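Local coordinates for enoyl-acyl carrier protein reductase (PDB 6KIA), which probably reduces the double bond of enoyl-acyl carrier protein with bound NADH in bacterial fatty acid synthesis, and is linked to resistance against triclosan, at residues Val21-Glu27 with Thr47-Val53; Arg31-Gly36 with Val402-Thr406; Val84-Gly89 with Arg133-Val138; Leu145-Asp151 with Ile223-Leu227. All blocks are in the same frame, centred on the assembly; numbering follows the deposited sequence.

Interaction 1. Residues Val21-Glu27 with Thr47-Val53; sequences VFVLFGE and TIVGITV. With NAI (1,4-dihydronicotinamide adenine dinucleotide), chain D.
The carboxylate oxygen OE2 of Glu27 receives two bonds, from Thr52 and Val53. The backbone N of Val53 reaches OE2 of Glu27 at 3.0 Å in a nearly straight bond that descends from above the carboxylate plane, whereas Thr52 OG1 meets the same oxygen almost end-on, in line with its C-O bond, at 3.2 Å; Thr52 OG1 in turn receives Gly54 N. The extended Glu27 chain, with CG on the side of its own backbone N (chi1 -64°), carries the acid across to this site. Its backbone serves the cofactor instead: N binds ribose oxygen O2B of NADH at 3.0 Å, and ribose O3B donates to Glu27 O at 2.7 Å. Val53 CG1 lies 3.5 Å from the adenine carbon C2A. Where the strands splay, a water donates to both Gly26 O and Ile51 O, and the CG1 branch of Ile51 packs against the turn, 3.3 Å from Gly26 N.

Behind this ligand end runs a regular parallel ladder, with Phe22 and Leu24 each giving and receiving backbone bonds in the manner of a Rossmann beta-alpha-beta unit. Phe22 N to Thr47 O, at 2.8 Å, begins it, and the longer bond from Ile51 N to Leu24 O, 3.3 Å, closes it. Phe22 and Ile48 face helix 34-43, the crossover helix; Val23 and Val49 face Leu145 of helix 120-146 on the other side of the sheet. Strand 155-159 flanks strand 21-25 at its second edge, with backbone bonds from Val21, Val23 and Phe25.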
# COMPACT_ATOMS: atom_id res chain seq x y z
N VAL A 21 7.55 20.57 -7.32
CA VAL A 21 7.38 19.39 -8.17
C VAL A 21 7.02 18.17 -7.34
O VAL A 21 7.68 17.87 -6.35
CB VAL A 21 8.66 19.09 -8.97
CG1 VAL A 21 8.48 17.87 -9.88
CG2 VAL A 21 9.04 20.32 -9.82
N PHE A 22 5.95 17.51 -7.73
CA PHE A 22 5.49 16.29 -7.08
C PHE A 22 5.82 15.10 -7.96
O PHE A 22 5.41 15.06 -9.13
CB PHE A 22 3.99 16.36 -6.80
CG PHE A 22 3.43 15.13 -6.14
CD1 PHE A 22 2.99 14.06 -6.90
CD2 PHE A 22 3.32 15.06 -4.75
CE1 PHE A 22 2.46 12.91 -6.28
CE2 PHE A 22 2.79 13.94 -4.13
CZ PHE A 22 2.36 12.86 -4.89
N VAL A 23 6.55 14.12 -7.42
CA VAL A 23 6.98 12.99 -8.20
C VAL A 23 6.32 11.72 -7.68
O VAL A 23 6.56 11.34 -6.54
CB VAL A 23 8.50 12.81 -8.18
CG1 VAL A 23 8.90 11.63 -9.08
CG2 VAL A 23 9.18 14.09 -8.67
N LEU A 24 5.50 11.09 -8.51
CA LEU A 24 4.86 9.83 -8.14
C LEU A 24 5.78 8.68 -8.47
O LEU A 24 6.00 8.37 -9.64
CB LEU A 24 3.50 9.67 -8.84
CG LEU A 24 2.68 8.48 -8.31
CD1 LEU A 24 2.30 8.67 -6.83
CD2 LEU A 24 1.47 8.19 -9.19
N PHE A 25 6.34 8.07 -7.43
CA PHE A 25 7.30 6.99 -7.60
C PHE A 25 6.57 5.65 -7.48
O PHE A 25 6.62 4.96 -6.45
CB PHE A 25 8.45 7.12 -6.59
CG PHE A 25 9.68 6.31 -6.96
CD1 PHE A 25 10.57 6.78 -7.92
CD2 PHE A 25 9.91 5.07 -6.39
CE1 PHE A 25 11.68 6.05 -8.28
CE2 PHE A 25 11.04 4.32 -6.75
CZ PHE A 25 11.92 4.81 -7.69
N GLY A 26 5.85 5.33 -8.56
CA GLY A 26 4.92 4.21 -8.65
C GLY A 26 3.89 4.57 -9.70
O GLY A 26 3.85 5.72 -10.15
N GLU A 27 3.04 3.61 -10.10
CA GLU A 27 1.99 3.90 -11.08
C GLU A 27 0.65 4.13 -10.39
O GLU A 27 0.38 3.56 -9.34
CB GLU A 27 1.88 2.78 -12.12
CG GLU A 27 3.13 2.63 -12.98
CD GLU A 27 2.94 1.66 -14.14
OE1 GLU A 27 2.15 0.69 -14.00
OE2 GLU A 27 3.54 1.91 -15.20
N THR A 47 3.57 20.99 -10.06
CA THR A 47 3.87 20.22 -11.25
C THR A 47 3.94 18.74 -10.94
O THR A 47 4.66 18.32 -10.04
CB THR A 47 5.19 20.66 -11.85
OG1 THR A 47 5.11 22.06 -12.14
CG2 THR A 47 5.45 19.90 -13.14
N ILE A 48 3.16 17.96 -11.68
CA ILE A 48 3.04 16.53 -11.46
C ILE A 48 3.93 15.77 -12.44
O ILE A 48 3.84 15.96 -13.66
CB ILE A 48 1.57 16.04 -11.62
CG1 ILE A 48 0.58 16.89 -10.80
CG2 ILE A 48 1.47 14.54 -11.34
CD1 ILE A 48 0.82 16.96 -9.27
N VAL A 49 4.81 14.93 -11.91
CA VAL A 49 5.66 14.07 -12.72
C VAL A 49 5.54 12.65 -12.16
O VAL A 49 5.27 12.46 -10.98
CB VAL A 49 7.13 14.56 -12.72
CG1 VAL A 49 8.03 13.66 -13.57
CG2 VAL A 49 7.18 15.99 -13.24
N GLY A 50 5.65 11.65 -13.03
CA GLY A 50 5.62 10.27 -12.58
C GLY A 50 6.53 9.33 -13.35
O GLY A 50 7.09 9.67 -14.41
N ILE A 51 6.68 8.12 -12.83
CA ILE A 51 7.43 7.07 -13.49
C ILE A 51 6.49 6.07 -14.14
O ILE A 51 5.26 6.10 -13.93
CB ILE A 51 8.38 6.35 -12.49
CG1 ILE A 51 7.63 5.66 -11.34
CG2 ILE A 51 9.36 7.35 -11.88
CD1 ILE A 51 7.16 4.24 -11.61
N THR A 52 7.05 5.18 -14.94
CA THR A 52 6.31 4.04 -15.48
C THR A 52 7.13 2.79 -15.18
O THR A 52 8.36 2.88 -15.06
CB THR A 52 6.05 4.19 -17.01
OG1 THR A 52 5.42 3.01 -17.52
CG2 THR A 52 7.35 4.40 -17.74
N VAL A 53 6.48 1.65 -15.05
CA VAL A 53 7.24 0.41 -14.91
C VAL A 53 7.52 -0.18 -16.29
O VAL A 53 8.22 -1.19 -16.42
CB VAL A 53 6.51 -0.62 -14.04
CG1 VAL A 53 6.36 -0.09 -12.62
CG2 VAL A 53 5.15 -0.99 -14.65
PA NAI D . -2.24 -0.30 -6.22
O1A NAI D . -3.06 0.81 -6.81
O2A NAI D . -2.27 -1.64 -6.94
O5B NAI D . -0.75 0.25 -6.08
C5B NAI D . 0.34 -0.65 -6.18
C4B NAI D . 1.55 0.29 -6.48
O4B NAI D . 2.79 -0.64 -6.46
C3B NAI D . 1.49 0.83 -7.64
O3B NAI D . 1.97 2.24 -7.63
C2B NAI D . 2.47 -0.10 -8.60
O2B NAI D . 2.84 0.67 -9.80
C1B NAI D . 3.45 -0.39 -7.82
N9A NAI D . 4.03 -1.71 -8.14
C8A NAI D . 3.59 -2.98 -8.07
N7A NAI D . 4.56 -3.78 -8.51
C5A NAI D . 5.61 -3.00 -8.86
C6A NAI D . 6.84 -3.40 -9.37
N6A NAI D . 7.41 -4.67 -9.70
N1A NAI D . 7.75 -2.45 -9.64
C2A NAI D . 7.45 -1.13 -9.43
N3A NAI D . 6.23 -0.73 -8.91
C4A NAI D . 5.31 -1.71 -8.63
O3 NAI D . -2.71 -0.63 -4.67
PN NAI D . -2.46 0.22 -3.32
O1N NAI D . -3.02 1.60 -3.46
O2N NAI D . -3.16 -0.62 -2.25
O5D NAI D . -0.89 0.27 -3.07
C5D NAI D . -0.20 1.50 -2.92
C4D NAI D . 0.57 1.44 -1.58
O4D NAI D . -0.30 1.47 -0.59
C3D NAI D . 1.31 0.11 -1.44
O3D NAI D . 2.62 0.28 -1.03
C2D NAI D . 0.50 -0.56 -0.30
O2D NAI D . 1.33 -1.62 0.31
C1D NAI D . 0.19 0.43 0.49
N1N NAI D . -0.92 0.13 1.40
C2N NAI D . -2.06 -0.52 0.97
C3N NAI D . -3.07 -0.84 1.88
C7N NAI D . -4.36 -1.52 1.44
O7N NAI D . -5.09 -2.08 2.25
N7N NAI D . -4.70 -1.50 0.06
C4N NAI D . -2.96 -0.49 3.23
C5N NAI D . -1.82 0.21 3.64
C6N NAI D . -0.81 0.51 2.72
O HOH W 1 3.45 7.46 -12.40
O HOH W 2 2.91 5.30 -15.58

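Interaction 2. Residues Arg31-Gly36 with Val402-Thr406; sequences RGYANG and VLEGT. With NAI (1,4-dihydronicotinamide adenine dinucleotide), chain D.
Gly36 and Leu403 bring two helix backbones to a CA-CA separation of 4.8 Å, close enough for Gly36 CA to make a CA-H...O contact of 3.4 Å with Leu403 O. The glycine permits this approach at the start of helix 34-43, the first helix of the Rossmann-like unit, whose N-terminal turn faces the cofactor diphosphate. There Tyr33 N gives a straight bond to NADH O1N (2.8 Å, 166°), an arrangement in which the helix dipole would be expected to favour the phosphate charge.

Leu403 drives its two methyls into the turn before the helix: CD2 sits 3.3 Å from Gly32 O, and CD1 lies over Tyr33 CA. Gly32 O itself takes Asn35 N and Asn35 ND2, which holds the turn closed.

The Tyr33 ring stands between helix 394-413 and the nicotinamide. Its chi1 of -107° falls off the staggered positions and turns the CE1 side to the helix and the CE2 side to the cofactor. Nicotinamide carbon C3N lies in the plane of the ring at its edge, 3.6 Å from Tyr33 CE2. Val402 CG1 approaches Tyr33 OH to 3.3 Å, while that hydroxyl is hydrogen-bonded to Pro289 O. At the CD1-CE1 edge, across the ring from the nicotinamide, Thr406 OG1 lies in the ring plane, 3.5 Å from Tyr33 CE1; it donates back to Val402 O and accepts from a water that also donates to Tyr33 O at 2.8 Å.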
# COMPACT_ATOMS: atom_id res chain seq x y z
N ARG A 31 -8.71 3.36 -7.67
CA ARG A 31 -8.85 2.87 -6.28
C ARG A 31 -7.53 2.92 -5.50
O ARG A 31 -7.50 2.68 -4.29
CB ARG A 31 -9.43 1.45 -6.25
CG ARG A 31 -10.71 1.33 -7.07
CD ARG A 31 -11.03 -0.12 -7.38
NE ARG A 31 -11.37 -0.91 -6.22
CZ ARG A 31 -10.89 -2.13 -5.98
NH1 ARG A 31 -11.29 -2.79 -4.90
NH2 ARG A 31 -10.02 -2.69 -6.80
N GLY A 32 -6.43 3.25 -6.18
CA GLY A 32 -5.14 3.28 -5.51
C GLY A 32 -5.03 4.36 -4.44
O GLY A 32 -5.56 5.46 -4.61
N TYR A 33 -4.33 4.06 -3.34
CA TYR A 33 -4.14 5.05 -2.28
C TYR A 33 -3.63 6.38 -2.79
O TYR A 33 -4.06 7.43 -2.32
CB TYR A 33 -3.14 4.58 -1.19
CG TYR A 33 -3.79 4.19 0.11
CD1 TYR A 33 -4.40 5.15 0.89
CD2 TYR A 33 -3.67 2.90 0.63
CE1 TYR A 33 -4.99 4.86 2.08
CE2 TYR A 33 -4.25 2.59 1.86
CZ TYR A 33 -4.92 3.57 2.57
OH TYR A 33 -5.52 3.34 3.79
N ALA A 34 -2.69 6.32 -3.74
CA ALA A 34 -2.01 7.52 -4.21
C ALA A 34 -2.97 8.57 -4.78
O ALA A 34 -2.62 9.76 -4.82
CB ALA A 34 -0.97 7.15 -5.29
N ASN A 35 -4.15 8.13 -5.22
CA ASN A 35 -5.16 9.09 -5.72
C ASN A 35 -5.41 10.21 -4.72
O ASN A 35 -5.53 11.36 -5.12
CB ASN A 35 -6.48 8.39 -6.06
CG ASN A 35 -6.40 7.63 -7.34
OD1 ASN A 35 -6.38 8.21 -8.44
ND2 ASN A 35 -6.27 6.32 -7.23
N GLY A 36 -5.51 9.89 -3.43
CA GLY A 36 -5.75 10.94 -2.44
C GLY A 36 -4.65 12.00 -2.45
O GLY A 36 -4.90 13.22 -2.39
N VAL A 402 -11.42 6.75 2.79
CA VAL A 402 -10.07 6.68 3.33
C VAL A 402 -9.05 7.30 2.35
O VAL A 402 -8.14 7.99 2.78
CB VAL A 402 -9.67 5.23 3.70
CG1 VAL A 402 -8.20 5.18 4.14
CG2 VAL A 402 -10.54 4.73 4.84
N LEU A 403 -9.22 7.06 1.05
CA LEU A 403 -8.38 7.78 0.06
C LEU A 403 -8.46 9.30 0.26
O LEU A 403 -7.41 10.03 0.35
CB LEU A 403 -8.80 7.43 -1.37
CG LEU A 403 -8.02 6.36 -2.12
CD1 LEU A 403 -7.86 5.10 -1.32
CD2 LEU A 403 -8.65 6.11 -3.52
N GLU A 404 -9.71 9.75 0.32
CA GLU A 404 -10.03 11.16 0.45
C GLU A 404 -9.44 11.79 1.72
O GLU A 404 -8.96 12.93 1.68
CB GLU A 404 -11.56 11.34 0.45
CG GLU A 404 -12.04 12.77 0.60
CD GLU A 404 -13.55 12.89 0.43
OE1 GLU A 404 -14.23 11.86 0.22
OE2 GLU A 404 -14.06 14.03 0.48
N GLY A 405 -9.45 11.05 2.83
CA GLY A 405 -8.95 11.57 4.09
C GLY A 405 -7.44 11.49 4.25
O GLY A 405 -6.81 12.41 4.82
N THR A 406 -6.85 10.40 3.78
CA THR A 406 -5.40 10.23 3.93
C THR A 406 -4.65 11.20 3.03
O THR A 406 -3.52 11.56 3.35
CB THR A 406 -4.94 8.77 3.64
OG1 THR A 406 -5.25 8.39 2.29
CG2 THR A 406 -5.59 7.80 4.65
PA NAI D . -2.24 -0.30 -6.22
O1A NAI D . -3.06 0.81 -6.81
O2A NAI D . -2.27 -1.64 -6.94
O5B NAI D . -0.75 0.25 -6.08
C5B NAI D . 0.34 -0.65 -6.18
C4B NAI D . 1.55 0.29 -6.48
O4B NAI D . 2.79 -0.64 -6.46
C3B NAI D . 1.49 0.83 -7.64
O3B NAI D . 1.97 2.24 -7.63
C2B NAI D . 2.47 -0.10 -8.60
O2B NAI D . 2.84 0.67 -9.80
C1B NAI D . 3.45 -0.39 -7.82
N9A NAI D . 4.03 -1.71 -8.14
C8A NAI D . 3.59 -2.98 -8.07
N7A NAI D . 4.56 -3.78 -8.51
C5A NAI D . 5.61 -3.00 -8.86
C6A NAI D . 6.84 -3.40 -9.37
N6A NAI D . 7.41 -4.67 -9.70
N1A NAI D . 7.75 -2.45 -9.64
C2A NAI D . 7.45 -1.13 -9.43
N3A NAI D . 6.23 -0.73 -8.91
C4A NAI D . 5.31 -1.71 -8.63
O3 NAI D . -2.71 -0.63 -4.67
PN NAI D . -2.46 0.22 -3.32
O1N NAI D . -3.02 1.60 -3.46
O2N NAI D . -3.16 -0.62 -2.25
O5D NAI D . -0.89 0.27 -3.07
C5D NAI D . -0.20 1.50 -2.92
C4D NAI D . 0.57 1.44 -1.58
O4D NAI D . -0.30 1.47 -0.59
C3D NAI D . 1.31 0.11 -1.44
O3D NAI D . 2.62 0.28 -1.03
C2D NAI D . 0.50 -0.56 -0.30
O2D NAI D . 1.33 -1.62 0.31
C1D NAI D . 0.19 0.43 0.49
N1N NAI D . -0.92 0.13 1.40
C2N NAI D . -2.06 -0.52 0.97
C3N NAI D . -3.07 -0.84 1.88
C7N NAI D . -4.36 -1.52 1.44
O7N NAI D . -5.09 -2.08 2.25
N7N NAI D . -4.70 -1.50 0.06
C4N NAI D . -2.96 -0.49 3.23
C5N NAI D . -1.82 0.21 3.64
C6N NAI D . -0.81 0.51 2.72
O HOH W 3 -3.95 9.04 -0.01

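Interaction 3. Residues Val84-Gly89 with Arg133-Val138; sequences VPLMAG and RFKDGV. With NAI (1,4-dihydronicotinamide adenine dinucleotide), chain D.
A loop-on-helix contact joins Leu86, Ala88 and their neighbours, which follow strand 80-83 of the Rossmann-like sheet, to Phe134 and Arg133 of helix 120-146. The loop's other side, away from the helix, meets the adenine of NADH through backbone atoms: Ala88 N binds N1A at 2.9 Å, and adenine N6A returns a bond to Ala88 O.

On the helix side Gly137, with no side chain, lets Leu86 CD2 come within 3.5 Å of its carbonyl carbon. This same methyl rests over one face of the Phe134 ring, 4.0 Å from CE1, and also touches Val138 CG2. With CG anti to its N (chi1 -170°), Phe134 reaches along the loop and presents an edge to it: Leu86 O lies in the ring plane, and Ala88 CB packs on CE1. An inverse gamma turn centred on Leu86 bends the chain here.

Arg133, bent at chi3, grips the carbonyl of the very peptide whose N-H, from Ala88, binds adenine N1A. A salt bridge from NH2 to Asp93 steadies the guanidinium. Both of its terminal nitrogens converge end-on upon one oxygen, Met87 O: NH1 at 2.8 Å on a lone pair in the carbonyl plane, NH2 at 3.0 Å and tilted 35° from it.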
# COMPACT_ATOMS: atom_id res chain seq x y z
N VAL A 84 11.08 5.53 -18.78
CA VAL A 84 12.12 4.55 -18.48
C VAL A 84 11.43 3.41 -17.72
O VAL A 84 10.65 3.67 -16.81
CB VAL A 84 13.25 5.16 -17.65
CG1 VAL A 84 14.22 4.08 -17.17
CG2 VAL A 84 13.97 6.26 -18.44
N PRO A 85 11.65 2.15 -18.16
CA PRO A 85 10.91 1.06 -17.49
C PRO A 85 11.43 0.74 -16.09
O PRO A 85 12.37 -0.05 -15.94
CB PRO A 85 11.11 -0.12 -18.44
CG PRO A 85 12.38 0.19 -19.18
CD PRO A 85 12.42 1.68 -19.32
N LEU A 86 10.80 1.32 -15.07
CA LEU A 86 11.27 1.21 -13.70
C LEU A 86 10.55 0.08 -12.99
O LEU A 86 9.92 0.28 -11.94
CB LEU A 86 11.04 2.52 -12.93
CG LEU A 86 12.18 3.53 -12.81
CD1 LEU A 86 11.84 4.55 -11.71
CD2 LEU A 86 13.51 2.85 -12.54
N MET A 87 10.63 -1.11 -13.58
CA MET A 87 10.06 -2.30 -12.96
C MET A 87 10.93 -2.83 -11.83
O MET A 87 12.08 -3.18 -12.06
CB MET A 87 9.88 -3.40 -14.00
CG MET A 87 9.18 -4.60 -13.43
SD MET A 87 7.41 -4.37 -13.43
CE MET A 87 7.08 -4.88 -15.11
N ALA A 88 10.40 -2.89 -10.61
CA ALA A 88 11.17 -3.43 -9.50
C ALA A 88 11.00 -4.94 -9.39
O ALA A 88 10.15 -5.52 -10.06
CB ALA A 88 10.78 -2.78 -8.21
N GLY A 89 11.84 -5.55 -8.56
CA GLY A 89 11.82 -7.00 -8.41
C GLY A 89 12.80 -7.63 -9.38
O GLY A 89 13.28 -7.00 -10.32
N ARG A 133 19.80 -3.33 -12.67
CA ARG A 133 18.88 -2.78 -13.67
C ARG A 133 18.01 -1.67 -13.08
O ARG A 133 17.87 -0.61 -13.70
CB ARG A 133 17.99 -3.88 -14.25
CG ARG A 133 16.97 -3.34 -15.22
CD ARG A 133 16.07 -4.43 -15.79
NE ARG A 133 15.36 -5.17 -14.75
CZ ARG A 133 14.41 -4.67 -13.98
NH1 ARG A 133 14.05 -3.38 -14.10
NH2 ARG A 133 13.83 -5.44 -13.07
N PHE A 134 17.43 -1.93 -11.91
CA PHE A 134 16.56 -0.93 -11.28
C PHE A 134 17.33 0.34 -10.87
O PHE A 134 16.86 1.46 -11.11
CB PHE A 134 15.84 -1.50 -10.06
CG PHE A 134 14.77 -0.59 -9.52
CD1 PHE A 134 13.50 -0.57 -10.09
CD2 PHE A 134 15.03 0.23 -8.44
CE1 PHE A 134 12.51 0.29 -9.59
CE2 PHE A 134 14.04 1.08 -7.93
CZ PHE A 134 12.79 1.10 -8.51
N LYS A 135 18.52 0.17 -10.28
CA LYS A 135 19.34 1.34 -9.93
C LYS A 135 19.74 2.16 -11.15
O LYS A 135 19.72 3.40 -11.11
CB LYS A 135 20.61 0.91 -9.19
CG LYS A 135 20.38 0.37 -7.78
CD LYS A 135 21.74 -0.00 -7.19
CE LYS A 135 21.65 -0.47 -5.76
NZ LYS A 135 22.99 -0.88 -5.26
N ASP A 136 20.11 1.48 -12.23
CA ASP A 136 20.50 2.15 -13.46
C ASP A 136 19.29 2.91 -14.03
O ASP A 136 19.42 4.05 -14.52
CB ASP A 136 21.02 1.13 -14.49
CG ASP A 136 22.41 0.58 -14.12
OD1 ASP A 136 23.09 1.14 -13.24
OD2 ASP A 136 22.83 -0.42 -14.74
N GLY A 137 18.11 2.29 -13.94
CA GLY A 137 16.88 2.96 -14.31
C GLY A 137 16.61 4.21 -13.50
O GLY A 137 16.30 5.27 -14.05
N VAL A 138 16.76 4.10 -12.17
CA VAL A 138 16.54 5.22 -11.28
C VAL A 138 17.50 6.35 -11.63
O VAL A 138 17.12 7.51 -11.62
CB VAL A 138 16.70 4.82 -9.79
CG1 VAL A 138 16.69 6.06 -8.90
CG2 VAL A 138 15.58 3.91 -9.38
PA NAI D . -2.24 -0.30 -6.22
O1A NAI D . -3.06 0.81 -6.81
O2A NAI D . -2.27 -1.64 -6.94
O5B NAI D . -0.75 0.25 -6.08
C5B NAI D . 0.34 -0.65 -6.18
C4B NAI D . 1.55 0.29 -6.48
O4B NAI D . 2.79 -0.64 -6.46
C3B NAI D . 1.49 0.83 -7.64
O3B NAI D . 1.97 2.24 -7.63
C2B NAI D . 2.47 -0.10 -8.60
O2B NAI D . 2.84 0.67 -9.80
C1B NAI D . 3.45 -0.39 -7.82
N9A NAI D . 4.03 -1.71 -8.14
C8A NAI D . 3.59 -2.98 -8.07
N7A NAI D . 4.56 -3.78 -8.51
C5A NAI D . 5.61 -3.00 -8.86
C6A NAI D . 6.84 -3.40 -9.37
N6A NAI D . 7.41 -4.67 -9.70
N1A NAI D . 7.75 -2.45 -9.64
C2A NAI D . 7.45 -1.13 -9.43
N3A NAI D . 6.23 -0.73 -8.91
C4A NAI D . 5.31 -1.71 -8.63
O3 NAI D . -2.71 -0.63 -4.67
PN NAI D . -2.46 0.22 -3.32
O1N NAI D . -3.02 1.60 -3.46
O2N NAI D . -3.16 -0.62 -2.25
O5D NAI D . -0.89 0.27 -3.07
C5D NAI D . -0.20 1.50 -2.92
C4D NAI D . 0.57 1.44 -1.58
O4D NAI D . -0.30 1.47 -0.59
C3D NAI D . 1.31 0.11 -1.44
O3D NAI D . 2.62 0.28 -1.03
C2D NAI D . 0.50 -0.56 -0.30
O2D NAI D . 1.33 -1.62 0.31
C1D NAI D . 0.19 0.43 0.49
N1N NAI D . -0.92 0.13 1.40
C2N NAI D . -2.06 -0.52 0.97
C3N NAI D . -3.07 -0.84 1.88
C7N NAI D . -4.36 -1.52 1.44
O7N NAI D . -5.09 -2.08 2.25
N7N NAI D . -4.70 -1.50 0.06
C4N NAI D . -2.96 -0.49 3.23
C5N NAI D . -1.82 0.21 3.64
C6N NAI D . -0.81 0.51 2.72
O HOH W 4 14.62 -1.28 -16.33

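Interaction 4. Residues Leu145-Asp151 with Ile223-Leu227; sequences LDGMIPD and IRARL
The guanidinium of Arg226 meets its partners around its edge, close to its own plane: Asp146 OD1, Ile149 O and Asp151 OD1. Five bonds reach these three oxygens. NE and NH2 share Asp146 OD1, at 3.1 Å and 2.9 Å respectively; both come from the same face of that carboxylate, which stands nearly upright to the guanidinium (83° between planes). NH1 and NH2 then converge end-on upon Ile149 O, each at 2.9 Å. The last bond runs from NH1 to Asp151 OD1, 2.9 Å, on the anti side of a carboxylate turned only 37° from the guanidinium. Two acids and a carbonyl thus fix the rotation of the group, and the three charged residues form a salt-bridge network in which the acids would be expected to stabilise the guanidinium charge. A bend at chi3 brings the Arg226 head round to the turn, while Asp151 OD1 also lies against its CD at 3.4 Å.

Beneath the charges is an apolar layer of Leu145, Ile149, Ile223 and Leu227. Ile223 CD1 meets Leu145 CD2 crosswise, and Ile149 CG2 fits against Leu227 CD1 at 3.8 Å; Ile223 CG1 borders the acid at Asp146 CB.

The type I turn from Asp146 to Ile149 follows on helix 120-146 and leads the chain toward strand 155-159. Arg226 therefore ties this exit to helix 221-229, while Leu145 and Ile149 face Val23 and Val21 of strand 21-25, and Leu227 touches Ala155 of strand 155-159.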
# COMPACT_ATOMS: atom_id res chain seq x y z
N LEU A 145 14.82 14.05 -14.49
CA LEU A 145 14.05 14.83 -13.54
C LEU A 145 14.84 16.05 -13.05
O LEU A 145 14.26 17.11 -12.80
CB LEU A 145 13.67 13.96 -12.35
CG LEU A 145 12.74 14.57 -11.32
CD1 LEU A 145 11.35 14.85 -11.90
CD2 LEU A 145 12.67 13.62 -10.13
N ASP A 146 16.15 15.89 -12.89
CA ASP A 146 16.98 16.97 -12.37
C ASP A 146 16.81 18.22 -13.21
O ASP A 146 16.73 19.33 -12.69
CB ASP A 146 18.46 16.55 -12.32
CG ASP A 146 19.35 17.63 -11.75
OD1 ASP A 146 19.28 17.87 -10.52
OD2 ASP A 146 20.12 18.22 -12.52
N GLY A 147 16.70 18.04 -14.52
CA GLY A 147 16.54 19.16 -15.44
C GLY A 147 15.18 19.82 -15.35
O GLY A 147 14.98 20.92 -15.85
N MET A 148 14.24 19.15 -14.70
CA MET A 148 12.87 19.63 -14.58
C MET A 148 12.55 20.35 -13.26
O MET A 148 11.49 20.96 -13.13
CB MET A 148 11.89 18.46 -14.72
CG MET A 148 12.12 17.57 -15.91
SD MET A 148 10.83 16.30 -15.87
CE MET A 148 11.52 15.07 -16.96
N ILE A 149 13.44 20.26 -12.27
CA ILE A 149 13.19 20.86 -10.97
C ILE A 149 14.17 22.03 -10.76
O ILE A 149 15.37 21.83 -10.58
CB ILE A 149 13.32 19.82 -9.82
CG1 ILE A 149 12.52 18.55 -10.15
CG2 ILE A 149 12.87 20.42 -8.48
CD1 ILE A 149 12.69 17.47 -9.12
N PRO A 150 13.65 23.28 -10.82
CA PRO A 150 14.61 24.40 -10.77
C PRO A 150 15.19 24.60 -9.37
O PRO A 150 14.59 24.15 -8.37
CB PRO A 150 13.76 25.61 -11.19
CG PRO A 150 12.32 25.21 -10.84
CD PRO A 150 12.25 23.71 -10.98
N ASP A 151 16.35 25.25 -9.29
CA ASP A 151 16.87 25.72 -8.02
C ASP A 151 15.78 26.48 -7.29
O ASP A 151 15.09 27.32 -7.89
CB ASP A 151 18.08 26.66 -8.18
CG ASP A 151 19.30 25.97 -8.73
OD1 ASP A 151 19.32 24.73 -8.77
OD2 ASP A 151 20.28 26.68 -9.11
N ILE A 223 19.87 15.66 -6.60
CA ILE A 223 18.76 16.61 -6.66
C ILE A 223 18.48 17.21 -5.28
O ILE A 223 18.35 18.43 -5.14
CB ILE A 223 17.47 15.92 -7.19
CG1 ILE A 223 17.66 15.51 -8.65
CG2 ILE A 223 16.29 16.85 -7.06
CD1 ILE A 223 16.52 14.63 -9.20
N ARG A 224 18.36 16.34 -4.28
CA ARG A 224 18.11 16.74 -2.90
C ARG A 224 19.14 17.78 -2.43
O ARG A 224 18.78 18.82 -1.88
CB ARG A 224 18.09 15.52 -1.96
CG ARG A 224 17.76 15.88 -0.53
CD ARG A 224 17.53 14.63 0.35
NE ARG A 224 18.74 13.84 0.56
CZ ARG A 224 18.98 12.66 -0.01
NH1 ARG A 224 18.08 12.12 -0.83
NH2 ARG A 224 20.12 12.01 0.23
N ALA A 225 20.41 17.45 -2.61
CA ALA A 225 21.49 18.36 -2.21
C ALA A 225 21.38 19.72 -2.90
O ALA A 225 21.52 20.77 -2.26
CB ALA A 225 22.83 17.73 -2.49
N ARG A 226 21.10 19.71 -4.20
CA ARG A 226 21.08 20.96 -4.94
C ARG A 226 19.90 21.83 -4.49
O ARG A 226 20.03 23.06 -4.32
CB ARG A 226 21.05 20.70 -6.46
CG ARG A 226 20.65 21.92 -7.31
CD ARG A 226 20.66 21.62 -8.80
NE ARG A 226 19.63 20.66 -9.21
CZ ARG A 226 18.37 21.00 -9.46
NH1 ARG A 226 17.99 22.26 -9.32
NH2 ARG A 226 17.49 20.07 -9.83
N LEU A 227 18.76 21.19 -4.23
CA LEU A 227 17.59 21.92 -3.77
C LEU A 227 17.76 22.45 -2.35
O LEU A 227 17.36 23.57 -2.04
CB LEU A 227 16.33 21.03 -3.84
CG LEU A 227 15.89 20.57 -5.24
CD1 LEU A 227 14.60 19.76 -5.13
CD2 LEU A 227 15.72 21.74 -6.21

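In the fold
Three of the four contacts touch one NADH, at different parts of it: interaction 1 holds the adenosine ribose, interaction 3 the adenine, and interaction 2 a diphosphate oxygen and the edge of the nicotinamide. Interactions 1 and 3 meet directly, with a probable hydrogen bond of 2.9 Å between Thr52 O and Leu86 N, their centres being 14 Å apart. Interaction 2 touches interaction 1 through Leu24 CD1 and Ala34 CB at 3.9 Å, but stays about 14 Å from interaction 3 at the nearest atoms. Interaction 4 makes no touch with 3, though both use helix 120-146; it packs on Val21, Val23 and Val49 of interaction 1, away from the cofactor end.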